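Local structure of YARHG domain-containing protein (Legionella pneumophila subsp. pneumophila, 4G2A) at residues 182-190 and 205-216; 152-162 and 225-235. The protein is of unknown function but may bind a nutrient, and combines a DUF4424 region with a YARHG domain. All coordinates share one frame; numbering follows the deposited sequence. Where two conformers were deposited one is given.

Contact 1. Residues 182-190 and 205-216; sequences NTPTRLCSE and MSISGSRADRKY. With SO4 (sulfate ion), chain H; SO4 (sulfate ion), chain F; SO4 (sulfate ion), chain G.
Arg214 reaches Glu190 and Arg186 by crossing from a beta hairpin, whose strands 206-208 and 215-220 are joined through residues 209-214, to the short strand 185-187 and the turn after it. Its CB already points that way, and with CG anti to the backbone N (chi1 -155°) the chain stays extended as far as NE. CG passes a sulfate ion of chain H, CD rests 3.5 Å from Thr185 O, and NE lies beneath Arg186 NH1. The two guanidiniums are stacked, centres 4.2 Å apart and planes 21° from parallel, while Ile207 CG2 sits over the other face of Arg214. At the tip, NH1 bonds to Tyr216 OH and forms a salt bridge to Glu190 OE1 at 3.2 Å; NH2 adds a weak bond to Glu190 OE2. The carboxylate lies nearly coplanar with the guanidinium, which lets both oxygens face NH1 and NH2; OE1 takes Arg214 NH1 on its syn lone pair and Leu187 N on its anti lone pair.

Sulfate ions gather at the arginines, probably offsetting part of their positive charge. Arg186 NH2 bonds to O2 of the chain H sulfate at 2.8 Å and to a second sulfate, of chain G, while Arg211 N reaches O4 of the chain H ion at 2.7 Å. Both sulfates are probably from the crystallisation liquor. Arg211 NH2 is also bonded to Trp294 O, beyond the hairpin. On the inner side, Leu187 is apolar filling: CD1 meets the selenomethionine methyl of Met205 tip to tip, and CD2 slides past Tyr216 CE1 at 3.8 Å. Tyr216 OH is hydrogen-bonded to Thr185 OG1, which lies in the plane of the ring, at 2.5 Å. Behind that pair, a water donates to both Thr183 O and Arg214 O and lies 2.7 Å from Thr185 OG1.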
loop_
_atom_site.group_PDB
_atom_site.type_symbol
_atom_site.label_atom_id
_atom_site.label_comp_id
_atom_site.label_asym_id
_atom_site.label_seq_id
_atom_site.Cartn_x
_atom_site.Cartn_y
_atom_site.Cartn_z
ATOM N N ASN A 182 6.999 -7.814 -0.310
ATOM C CA ASN A 182 8.403 -8.208 -0.439
ATOM C C ASN A 182 9.187 -8.016 0.876
ATOM O O ASN A 182 10.424 -7.982 0.871
ATOM C CB ASN A 182 9.079 -7.486 -1.604
ATOM C CG ASN A 182 8.625 -8.020 -2.929
ATOM O OD1 ASN A 182 8.651 -9.220 -3.176
ATOM N ND2 ASN A 182 8.201 -7.152 -3.808
ATOM N N THR A 183 8.462 -7.907 1.999
ATOM C CA THR A 183 9.007 -7.790 3.359
ATOM C C THR A 183 8.018 -8.508 4.284
ATOM O O THR A 183 6.843 -8.543 3.920
ATOM C CB THR A 183 9.247 -6.305 3.752
ATOM O OG1 THR A 183 10.028 -6.242 4.954
ATOM C CG2 THR A 183 7.957 -5.516 3.956
ATOM N N PRO A 184 8.395 -9.076 5.462
ATOM C CA PRO A 184 7.364 -9.726 6.309
ATOM C C PRO A 184 6.306 -8.721 6.795
ATOM O O PRO A 184 6.637 -7.582 7.135
ATOM C CB PRO A 184 8.177 -10.344 7.463
ATOM C CG PRO A 184 9.567 -10.441 6.939
ATOM C CD PRO A 184 9.735 -9.222 6.070
ATOM N N THR A 185 5.022 -9.103 6.700
ATOM C CA THR A 185 3.898 -8.252 7.090
ATOM C C THR A 185 2.812 -9.031 7.814
ATOM O O THR A 185 2.779 -10.261 7.801
ATOM C CB THR A 185 3.218 -7.543 5.853
ATOM O OG1 THR A 185 2.653 -8.527 4.999
ATOM C CG2 THR A 185 4.153 -6.643 5.064
ATOM N N ARG A 186 1.913 -8.278 8.420
ATOM C CA ARG A 186 0.662 -8.682 9.052
ATOM C C ARG A 186 -0.394 -7.645 8.704
ATOM O O ARG A 186 -0.053 -6.472 8.495
ATOM C CB ARG A 186 0.799 -8.796 10.591
ATOM C CG ARG A 186 1.404 -10.100 11.105
ATOM C CD ARG A 186 0.659 -11.316 10.587
ATOM N NE ARG A 186 1.266 -12.579 11.001
ATOM C CZ ARG A 186 2.251 -13.195 10.360
ATOM N NH1 ARG A 186 2.808 -12.640 9.290
ATOM N NH2 ARG A 186 2.722 -14.348 10.814
ATOM N N LEU A 187 -1.674 -8.047 8.666
ATOM C CA LEU A 187 -2.759 -7.084 8.484
ATOM C C LEU A 187 -2.896 -6.305 9.774
ATOM O O LEU A 187 -2.700 -6.893 10.840
ATOM C CB LEU A 187 -4.102 -7.783 8.166
ATOM C CG LEU A 187 -4.183 -8.658 6.957
ATOM C CD1 LEU A 187 -5.516 -9.393 6.927
ATOM C CD2 LEU A 187 -3.978 -7.866 5.708
ATOM N N CYS A 188 -3.282 -5.021 9.710
ATOM C CA CYS A 188 -3.508 -4.258 10.935
ATOM C C CYS A 188 -4.756 -4.787 11.647
ATOM O O CYS A 188 -4.850 -4.656 12.856
ATOM C CB CYS A 188 -3.612 -2.768 10.646
ATOM S SG CYS A 188 -2.211 -2.101 9.704
ATOM N N SER A 189 -5.674 -5.443 10.912
ATOM C CA SER A 189 -6.868 -6.107 11.446
ATOM C C SER A 189 -6.488 -7.439 12.174
ATOM O O SER A 189 -7.325 -7.990 12.903
ATOM C CB SER A 189 -7.891 -6.363 10.333
ATOM O OG SER A 189 -7.460 -7.287 9.346
ATOM N N GLU A 190 -5.241 -7.947 11.979
ATOM C CA GLU A 190 -4.721 -9.147 12.669
ATOM C C GLU A 190 -3.987 -8.749 13.999
ATOM O O GLU A 190 -3.721 -9.613 14.836
ATOM C CB GLU A 190 -3.764 -9.954 11.764
ATOM C CG GLU A 190 -4.419 -10.659 10.583
ATOM C CD GLU A 190 -3.471 -11.433 9.682
ATOM O OE1 GLU A 190 -2.509 -10.828 9.160
ATOM O OE2 GLU A 190 -3.707 -12.646 9.477
HETATM N N MSE A 205 -10.339 -11.943 -0.119
HETATM C CA MSE A 205 -8.885 -12.007 -0.042
HETATM C C MSE A 205 -8.390 -13.315 0.600
HETATM O O MSE A 205 -8.955 -13.805 1.585
HETATM C CB MSE A 205 -8.329 -10.817 0.743
HETATM C CG MSE A 205 -6.824 -10.676 0.644
HETATM SE SE MSE A 205 -6.128 -9.491 2.024
HETATM C CE MSE A 205 -6.207 -10.755 3.519
ATOM N N SER A 206 -7.330 -13.872 0.012
ATOM C CA SER A 206 -6.621 -15.031 0.528
ATOM C C SER A 206 -5.158 -14.611 0.780
ATOM O O SER A 206 -4.662 -13.674 0.159
ATOM C CB SER A 206 -6.733 -16.232 -0.410
ATOM O OG SER A 206 -6.531 -15.876 -1.768
ATOM N N ILE A 207 -4.507 -15.263 1.737
ATOM C CA ILE A 207 -3.116 -14.996 2.101
ATOM C C ILE A 207 -2.304 -16.201 1.619
ATOM O O ILE A 207 -2.646 -17.343 1.919
ATOM C CB ILE A 207 -2.977 -14.730 3.640
ATOM C CG1 ILE A 207 -3.646 -13.412 4.042
ATOM C CG2 ILE A 207 -1.522 -14.754 4.091
ATOM C CD1 ILE A 207 -4.174 -13.352 5.491
ATOM N N SER A 208 -1.242 -15.936 0.873
ATOM C CA SER A 208 -0.352 -16.967 0.341
ATOM C C SER A 208 1.094 -16.628 0.712
ATOM O O SER A 208 1.419 -15.450 0.853
ATOM C CB SER A 208 -0.521 -17.047 -1.173
ATOM O OG SER A 208 0.265 -18.071 -1.754
ATOM N N GLY A 209 1.942 -17.642 0.842
ATOM C CA GLY A 209 3.356 -17.441 1.139
ATOM C C GLY A 209 3.703 -17.206 2.594
ATOM O O GLY A 209 2.824 -17.072 3.454
ATOM N N SER A 210 5.006 -17.182 2.876
ATOM C CA SER A 210 5.533 -16.996 4.222
ATOM C C SER A 210 6.678 -15.992 4.229
ATOM O O SER A 210 7.376 -15.834 3.225
ATOM C CB SER A 210 5.996 -18.337 4.803
ATOM O OG SER A 210 7.120 -18.888 4.132
ATOM N N ARG A 211 6.893 -15.339 5.384
ATOM C CA ARG A 211 7.970 -14.379 5.615
ATOM C C ARG A 211 7.867 -13.216 4.604
ATOM O O ARG A 211 6.786 -12.656 4.447
ATOM C CB ARG A 211 9.355 -15.085 5.576
ATOM C CG ARG A 211 9.479 -16.369 6.431
ATOM C CD ARG A 211 9.898 -16.125 7.882
ATOM N NE ARG A 211 8.859 -15.410 8.633
ATOM C CZ ARG A 211 8.991 -14.198 9.173
ATOM N NH1 ARG A 211 10.159 -13.564 9.126
ATOM N NH2 ARG A 211 7.967 -13.627 9.783
ATOM N N ALA A 212 8.968 -12.868 3.919
ATOM C CA ALA A 212 9.060 -11.797 2.921
ATOM C C ALA A 212 8.235 -12.096 1.664
ATOM O O ALA A 212 8.005 -11.201 0.859
ATOM C CB ALA A 212 10.517 -11.592 2.538
ATOM N N ASP A 213 7.769 -13.340 1.508
ATOM C CA ASP A 213 6.999 -13.785 0.356
ATOM C C ASP A 213 5.483 -13.850 0.636
ATOM O O ASP A 213 4.742 -14.326 -0.218
ATOM C CB ASP A 213 7.533 -15.155 -0.100
ATOM C CG ASP A 213 9.009 -15.140 -0.488
ATOM O OD1 ASP A 213 9.412 -14.245 -1.272
ATOM O OD2 ASP A 213 9.758 -16.028 -0.015
ATOM N N ARG A 214 5.021 -13.346 1.800
ATOM C CA ARG A 214 3.604 -13.328 2.179
ATOM C C ARG A 214 2.857 -12.355 1.259
ATOM O O ARG A 214 3.190 -11.183 1.221
ATOM C CB ARG A 214 3.434 -12.976 3.662
ATOM C CG ARG A 214 2.141 -13.505 4.269
ATOM C CD ARG A 214 1.766 -12.752 5.539
ATOM N NE ARG A 214 0.838 -13.510 6.387
ATOM C CZ ARG A 214 -0.194 -12.975 7.027
ATOM N NH1 ARG A 214 -0.451 -11.678 6.922
ATOM N NH2 ARG A 214 -0.968 -13.728 7.794
ATOM N N LYS A 215 1.941 -12.885 0.432
ATOM C CA LYS A 215 1.162 -12.176 -0.601
ATOM C C LYS A 215 -0.310 -12.161 -0.252
ATOM O O LYS A 215 -0.787 -13.088 0.407
ATOM C CB LYS A 215 1.332 -12.861 -1.969
ATOM C CG LYS A 215 2.723 -12.784 -2.560
ATOM C CD LYS A 215 2.910 -13.785 -3.721
ATOM C CE LYS A 215 3.431 -15.129 -3.282
ATOM N NZ LYS A 215 4.854 -15.065 -2.847
ATOM N N TYR A 216 -1.030 -11.122 -0.718
ATOM C CA TYR A 216 -2.464 -10.917 -0.506
ATOM C C TYR A 216 -3.136 -10.946 -1.864
ATOM O O TYR A 216 -2.842 -10.097 -2.715
ATOM C CB TYR A 216 -2.707 -9.598 0.246
ATOM C CG TYR A 216 -1.922 -9.534 1.542
ATOM C CD1 TYR A 216 -2.390 -10.163 2.696
ATOM C CD2 TYR A 216 -0.666 -8.933 1.590
ATOM C CE1 TYR A 216 -1.643 -10.164 3.877
ATOM C CE2 TYR A 216 0.097 -8.936 2.762
ATOM C CZ TYR A 216 -0.404 -9.538 3.907
ATOM O OH TYR A 216 0.309 -9.499 5.071
HETATM S S SO4 H . 4.881 -15.486 8.284
HETATM O O1 SO4 H . 5.530 -14.169 8.296
HETATM O O2 SO4 H . 4.718 -15.943 9.671
HETATM O O3 SO4 H . 3.575 -15.398 7.639
HETATM O O4 SO4 H . 5.699 -16.448 7.550
HETATM S S SO4 F . -0.296 -21.154 0.629
HETATM O O1 SO4 F . 1.071 -20.653 0.447
HETATM O O2 SO4 F . -0.763 -20.807 1.966
HETATM O O3 SO4 F . -1.206 -20.556 -0.363
HETATM O O4 SO4 F . -0.304 -22.612 0.460
HETATM S S SO4 G . 1.330 -14.515 14.211
HETATM O O1 SO4 G . 2.767 -14.768 14.060
HETATM O O2 SO4 G . 0.835 -15.164 15.423
HETATM O O3 SO4 G . 1.086 -13.072 14.309
HETATM O O4 SO4 G . 0.617 -15.055 13.055
HETATM O O HOH W 1 5.711 -10.347 -0.085
HETATM O O HOH W 2 4.488 -9.738 3.381
HETATM O O HOH W 3 5.133 -12.060 6.505
#

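Contact 2. Residues 152-162 and 225-235; sequences MGYHWVRYVLK and PQADLSLCLFT
Strands 155-160 and 229-235 run antiparallel, 177° between their directions and 4.8 Å apart at closest approach, with hydrogen-bonded pairs at His155-Leu233, Val157-Leu231 and Tyr159-Leu229. On the face carrying Trp156, Cys232 stands against the indole: its CB lies 3.7 Å from the centroid of the six-membered ring, and SG hangs over the same face. SG, anti to the backbone N (chi1 -171°), also comes within 3.5 Å of Tyr154 CG, approaching that ring obliquely. Arg158 NH1 lies over the opposite face of the indole and shares a water with Ser230 OG, whereas Trp156 NE1 is bonded to Asp150.

This is an inner pairing of the beta domain: strand 229-235 also pairs with strand 185-187, and a disulfide joins Cys232 to Cys188, the residue just after that short strand. Opposite the indole, Val157 CG1 packs on Leu231 CB at 3.7 Å, the two side chains lying side by side, and Tyr159 CB meets Leu229 CB; strand 43-54 packs on the Val157 and Tyr159 side chains.

At one end of the ladder, the edge of Tyr154 turns toward the face of Phe234, planes 75° apart, and Thr235 CG2 sits over one face of the His155 ring. A water in the plane of that ring joins ND1 to Gly153 O, Leu233 O and Thr235 N. Past the other end, Asp228 OD1 accepts two backbone amides, Leu161 N at 2.7 Å and Lys162 N at 2.9 Å, the first from well out of the carboxylate plane and the second nearly along its C-O bond.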
loop_
_atom_site.group_PDB
_atom_site.type_symbol
_atom_site.label_atom_id
_atom_site.label_comp_id
_atom_site.label_asym_id
_atom_site.label_seq_id
_atom_site.Cartn_x
_atom_site.Cartn_y
_atom_site.Cartn_z
HETATM N N MSE A 152 -0.120 5.945 13.329
HETATM C CA MSE A 152 -0.553 4.742 14.049
HETATM C C MSE A 152 0.397 3.591 13.732
HETATM O O MSE A 152 0.318 2.522 14.345
HETATM C CB MSE A 152 -2.000 4.370 13.664
HETATM C CG MSE A 152 -2.998 5.522 13.806
HETATM SE SE MSE A 152 -3.456 5.937 15.652
HETATM C CE MSE A 152 -2.107 7.188 16.087
ATOM N N GLY A 153 1.279 3.827 12.760
ATOM C CA GLY A 153 2.250 2.853 12.287
ATOM C C GLY A 153 1.776 2.015 11.136
ATOM O O GLY A 153 2.421 1.027 10.789
ATOM N N TYR A 154 0.660 2.395 10.533
ATOM C CA TYR A 154 0.114 1.632 9.413
ATOM C C TYR A 154 0.780 1.972 8.093
ATOM O O TYR A 154 1.282 3.073 7.924
ATOM C CB TYR A 154 -1.385 1.903 9.257
ATOM C CG TYR A 154 -2.250 1.697 10.477
ATOM C CD1 TYR A 154 -1.888 0.788 11.472
ATOM C CD2 TYR A 154 -3.486 2.330 10.590
ATOM C CE1 TYR A 154 -2.721 0.537 12.559
ATOM C CE2 TYR A 154 -4.320 2.096 11.678
ATOM C CZ TYR A 154 -3.938 1.190 12.658
ATOM O OH TYR A 154 -4.762 0.957 13.740
ATOM N N HIS A 155 0.759 1.021 7.160
ATOM C CA HIS A 155 1.168 1.149 5.757
ATOM C C HIS A 155 -0.101 0.878 4.965
ATOM O O HIS A 155 -0.837 -0.064 5.280
ATOM C CB HIS A 155 2.301 0.184 5.392
ATOM C CG HIS A 155 3.682 0.775 5.457
ATOM N ND1 HIS A 155 4.429 0.749 6.633
ATOM C CD2 HIS A 155 4.447 1.298 4.468
ATOM C CE1 HIS A 155 5.597 1.300 6.331
ATOM N NE2 HIS A 155 5.654 1.657 5.047
ATOM N N TRP A 156 -0.440 1.770 4.054
ATOM C CA TRP A 156 -1.658 1.646 3.257
ATOM C C TRP A 156 -1.334 1.407 1.792
ATOM O O TRP A 156 -0.525 2.119 1.201
ATOM C CB TRP A 156 -2.519 2.904 3.386
ATOM C CG TRP A 156 -3.187 3.059 4.717
ATOM C CD1 TRP A 156 -2.757 3.811 5.768
ATOM C CD2 TRP A 156 -4.454 2.507 5.110
ATOM N NE1 TRP A 156 -3.651 3.732 6.804
ATOM C CE2 TRP A 156 -4.704 2.934 6.432
ATOM C CE3 TRP A 156 -5.397 1.669 4.474
ATOM C CZ2 TRP A 156 -5.866 2.568 7.134
ATOM C CZ3 TRP A 156 -6.549 1.312 5.167
ATOM C CH2 TRP A 156 -6.765 1.743 6.490
ATOM N N VAL A 157 -1.967 0.403 1.209
ATOM C CA VAL A 157 -1.837 0.100 -0.216
ATOM C C VAL A 157 -3.270 0.176 -0.720
ATOM O O VAL A 157 -4.173 -0.380 -0.097
ATOM C CB VAL A 157 -1.047 -1.203 -0.565
ATOM C CG1 VAL A 157 -1.327 -2.321 0.424
ATOM C CG2 VAL A 157 -1.288 -1.663 -1.997
ATOM N N ARG A 158 -3.496 1.032 -1.717
ATOM C CA ARG A 158 -4.842 1.287 -2.210
ATOM C C ARG A 158 -4.898 1.233 -3.717
ATOM O O ARG A 158 -3.895 1.429 -4.398
ATOM C CB ARG A 158 -5.368 2.661 -1.726
ATOM C CG ARG A 158 -4.944 3.109 -0.334
ATOM C CD ARG A 158 -5.458 4.498 -0.098
ATOM N NE ARG A 158 -4.753 5.240 0.953
ATOM C CZ ARG A 158 -5.101 5.243 2.238
ATOM N NH1 ARG A 158 -6.118 4.495 2.662
ATOM N NH2 ARG A 158 -4.442 5.995 3.109
ATOM N N TYR A 159 -6.101 0.987 -4.229
ATOM C CA TYR A 159 -6.430 0.933 -5.651
ATOM C C TYR A 159 -7.916 1.237 -5.820
ATOM O O TYR A 159 -8.733 0.532 -5.233
ATOM C CB TYR A 159 -6.065 -0.430 -6.246
ATOM C CG TYR A 159 -5.953 -0.420 -7.753
ATOM C CD1 TYR A 159 -7.080 -0.575 -8.556
ATOM C CD2 TYR A 159 -4.726 -0.214 -8.380
ATOM C CE1 TYR A 159 -6.988 -0.544 -9.940
ATOM C CE2 TYR A 159 -4.620 -0.202 -9.769
ATOM C CZ TYR A 159 -5.754 -0.385 -10.545
ATOM O OH TYR A 159 -5.667 -0.382 -11.917
ATOM N N VAL A 160 -8.260 2.293 -6.606
ATOM C CA VAL A 160 -9.649 2.692 -6.854
ATOM C C VAL A 160 -10.284 1.752 -7.905
ATOM O O VAL A 160 -9.825 1.678 -9.044
ATOM C CB VAL A 160 -9.799 4.180 -7.238
ATOM C CG1 VAL A 160 -11.254 4.525 -7.564
ATOM C CG2 VAL A 160 -9.258 5.090 -6.129
ATOM N N LEU A 161 -11.353 1.046 -7.484
ATOM C CA LEU A 161 -12.090 0.062 -8.263
ATOM C C LEU A 161 -13.556 0.451 -8.465
ATOM O O LEU A 161 -14.159 -0.038 -9.416
ATOM C CB LEU A 161 -12.018 -1.306 -7.553
ATOM C CG LEU A 161 -10.640 -2.019 -7.552
ATOM C CD1 LEU A 161 -10.615 -3.181 -6.552
ATOM C CD2 LEU A 161 -10.263 -2.511 -8.932
ATOM N N LYS A 162 -14.132 1.307 -7.583
ATOM C CA LYS A 162 -15.541 1.721 -7.633
ATOM C C LYS A 162 -15.913 2.447 -8.949
ATOM O O LYS A 162 -17.076 2.439 -9.358
ATOM C CB LYS A 162 -15.895 2.625 -6.436
ATOM C CG LYS A 162 -16.001 1.888 -5.102
ATOM C CD LYS A 162 -16.699 2.749 -4.040
ATOM C CE LYS A 162 -16.342 2.357 -2.620
ATOM N NZ LYS A 162 -16.981 3.247 -1.596
ATOM N N PRO A 225 -17.930 -3.847 -8.818
ATOM C CA PRO A 225 -17.058 -3.106 -7.890
ATOM C C PRO A 225 -17.835 -2.142 -6.986
ATOM O O PRO A 225 -18.182 -1.017 -7.383
ATOM C CB PRO A 225 -16.084 -2.399 -8.827
ATOM C CG PRO A 225 -16.870 -2.191 -10.087
ATOM C CD PRO A 225 -17.792 -3.355 -10.208
ATOM N N GLN A 226 -18.131 -2.629 -5.766
ATOM C CA GLN A 226 -18.851 -1.930 -4.706
ATOM C C GLN A 226 -17.872 -1.357 -3.673
ATOM O O GLN A 226 -18.258 -0.510 -2.864
ATOM C CB GLN A 226 -19.853 -2.885 -4.026
ATOM C CG GLN A 226 -21.089 -2.194 -3.421
ATOM C CD GLN A 226 -21.997 -1.586 -4.470
ATOM O OE1 GLN A 226 -22.783 -2.277 -5.127
ATOM N NE2 GLN A 226 -21.896 -0.275 -4.658
ATOM N N ALA A 227 -16.601 -1.814 -3.706
ATOM C CA ALA A 227 -15.543 -1.335 -2.804
ATOM C C ALA A 227 -14.197 -1.251 -3.512
ATOM O O ALA A 227 -13.935 -1.990 -4.459
ATOM C CB ALA A 227 -15.426 -2.237 -1.584
ATOM N N ASP A 228 -13.350 -0.356 -3.045
ATOM C CA ASP A 228 -12.000 -0.206 -3.579
ATOM C C ASP A 228 -11.054 -1.214 -2.944
ATOM O O ASP A 228 -11.407 -1.920 -1.978
ATOM C CB ASP A 228 -11.487 1.214 -3.305
ATOM C CG ASP A 228 -12.205 2.312 -4.066
ATOM O OD1 ASP A 228 -12.568 2.087 -5.250
ATOM O OD2 ASP A 228 -12.350 3.416 -3.508
ATOM N N LEU A 229 -9.841 -1.274 -3.461
ATOM C CA LEU A 229 -8.836 -2.058 -2.775
ATOM C C LEU A 229 -8.330 -1.186 -1.628
ATOM O O LEU A 229 -7.906 -0.040 -1.830
ATOM C CB LEU A 229 -7.688 -2.531 -3.688
ATOM C CG LEU A 229 -6.426 -3.015 -2.957
ATOM C CD1 LEU A 229 -6.692 -4.287 -2.225
ATOM C CD2 LEU A 229 -5.318 -3.225 -3.899
ATOM N N SER A 230 -8.475 -1.702 -0.423
ATOM C CA SER A 230 -8.039 -1.047 0.793
ATOM C C SER A 230 -7.344 -2.086 1.630
ATOM O O SER A 230 -7.979 -3.018 2.125
ATOM C CB SER A 230 -9.220 -0.420 1.529
ATOM O OG SER A 230 -8.769 0.252 2.693
ATOM N N LEU A 231 -6.021 -1.986 1.710
ATOM C CA LEU A 231 -5.235 -2.941 2.471
ATOM C C LEU A 231 -4.273 -2.205 3.390
ATOM O O LEU A 231 -3.386 -1.467 2.955
ATOM C CB LEU A 231 -4.512 -3.919 1.524
ATOM C CG LEU A 231 -3.755 -5.091 2.137
ATOM C CD1 LEU A 231 -4.695 -6.054 2.852
ATOM C CD2 LEU A 231 -2.984 -5.836 1.067
ATOM N N CYS A 232 -4.507 -2.392 4.674
ATOM C CA CYS A 232 -3.741 -1.826 5.767
ATOM C C CYS A 232 -2.775 -2.900 6.328
ATOM O O CYS A 232 -3.217 -3.978 6.757
ATOM C CB CYS A 232 -4.695 -1.307 6.834
ATOM S SG CYS A 232 -3.887 -0.341 8.116
ATOM N N LEU A 233 -1.464 -2.611 6.293
ATOM C CA LEU A 233 -0.417 -3.560 6.705
ATOM C C LEU A 233 0.522 -3.045 7.760
ATOM O O LEU A 233 0.803 -1.843 7.823
ATOM C CB LEU A 233 0.460 -3.952 5.497
ATOM C CG LEU A 233 -0.189 -4.658 4.312
ATOM C CD1 LEU A 233 0.815 -4.813 3.177
ATOM C CD2 LEU A 233 -0.759 -6.000 4.714
ATOM N N PHE A 234 1.081 -3.980 8.540
ATOM C CA PHE A 234 2.140 -3.684 9.487
ATOM C C PHE A 234 3.417 -4.253 8.917
ATOM O O PHE A 234 3.432 -5.401 8.500
ATOM C CB PHE A 234 1.870 -4.260 10.904
ATOM C CG PHE A 234 1.190 -3.333 11.882
ATOM C CD1 PHE A 234 1.783 -2.131 12.256
ATOM C CD2 PHE A 234 -0.016 -3.687 12.473
ATOM C CE1 PHE A 234 1.149 -1.272 13.152
ATOM C CE2 PHE A 234 -0.651 -2.831 13.372
ATOM C CZ PHE A 234 -0.062 -1.629 13.707
ATOM N N THR A 235 4.472 -3.458 8.888
ATOM C CA THR A 235 5.808 -3.892 8.494
ATOM C C THR A 235 6.555 -4.115 9.803
ATOM O O THR A 235 6.056 -3.701 10.854
ATOM C CB THR A 235 6.466 -2.860 7.583
ATOM O OG1 THR A 235 6.443 -1.611 8.260
ATOM C CG2 THR A 235 5.800 -2.749 6.224
HETATM O O HOH W 4 3.308 -0.625 8.955
HETATM O O HOH W 5 -7.478 2.465 1.591
HETATM O O HOH W 6 -14.811 5.390 -2.620
#

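In the fold
The centres of the two contacts are about 14 Å apart, and strand 229-235 of contact 2 connects them through its seam with the 182-190 segment of contact 1. Arg186 O to Phe234 N and Cys188 N to Cys232 O are probable backbone hydrogen bonds along that seam. Along the chain, contact 1 is nested within the loop that contact 2 closes; after its hairpin strand 215-220, 229-235 is the next strand along the chain. Helix 236-250 begins right after that strand, so the region stands where the beta-rich part of the chain hands over to the C-terminal helices, most of which fall in the region assigned to the YARHG domain.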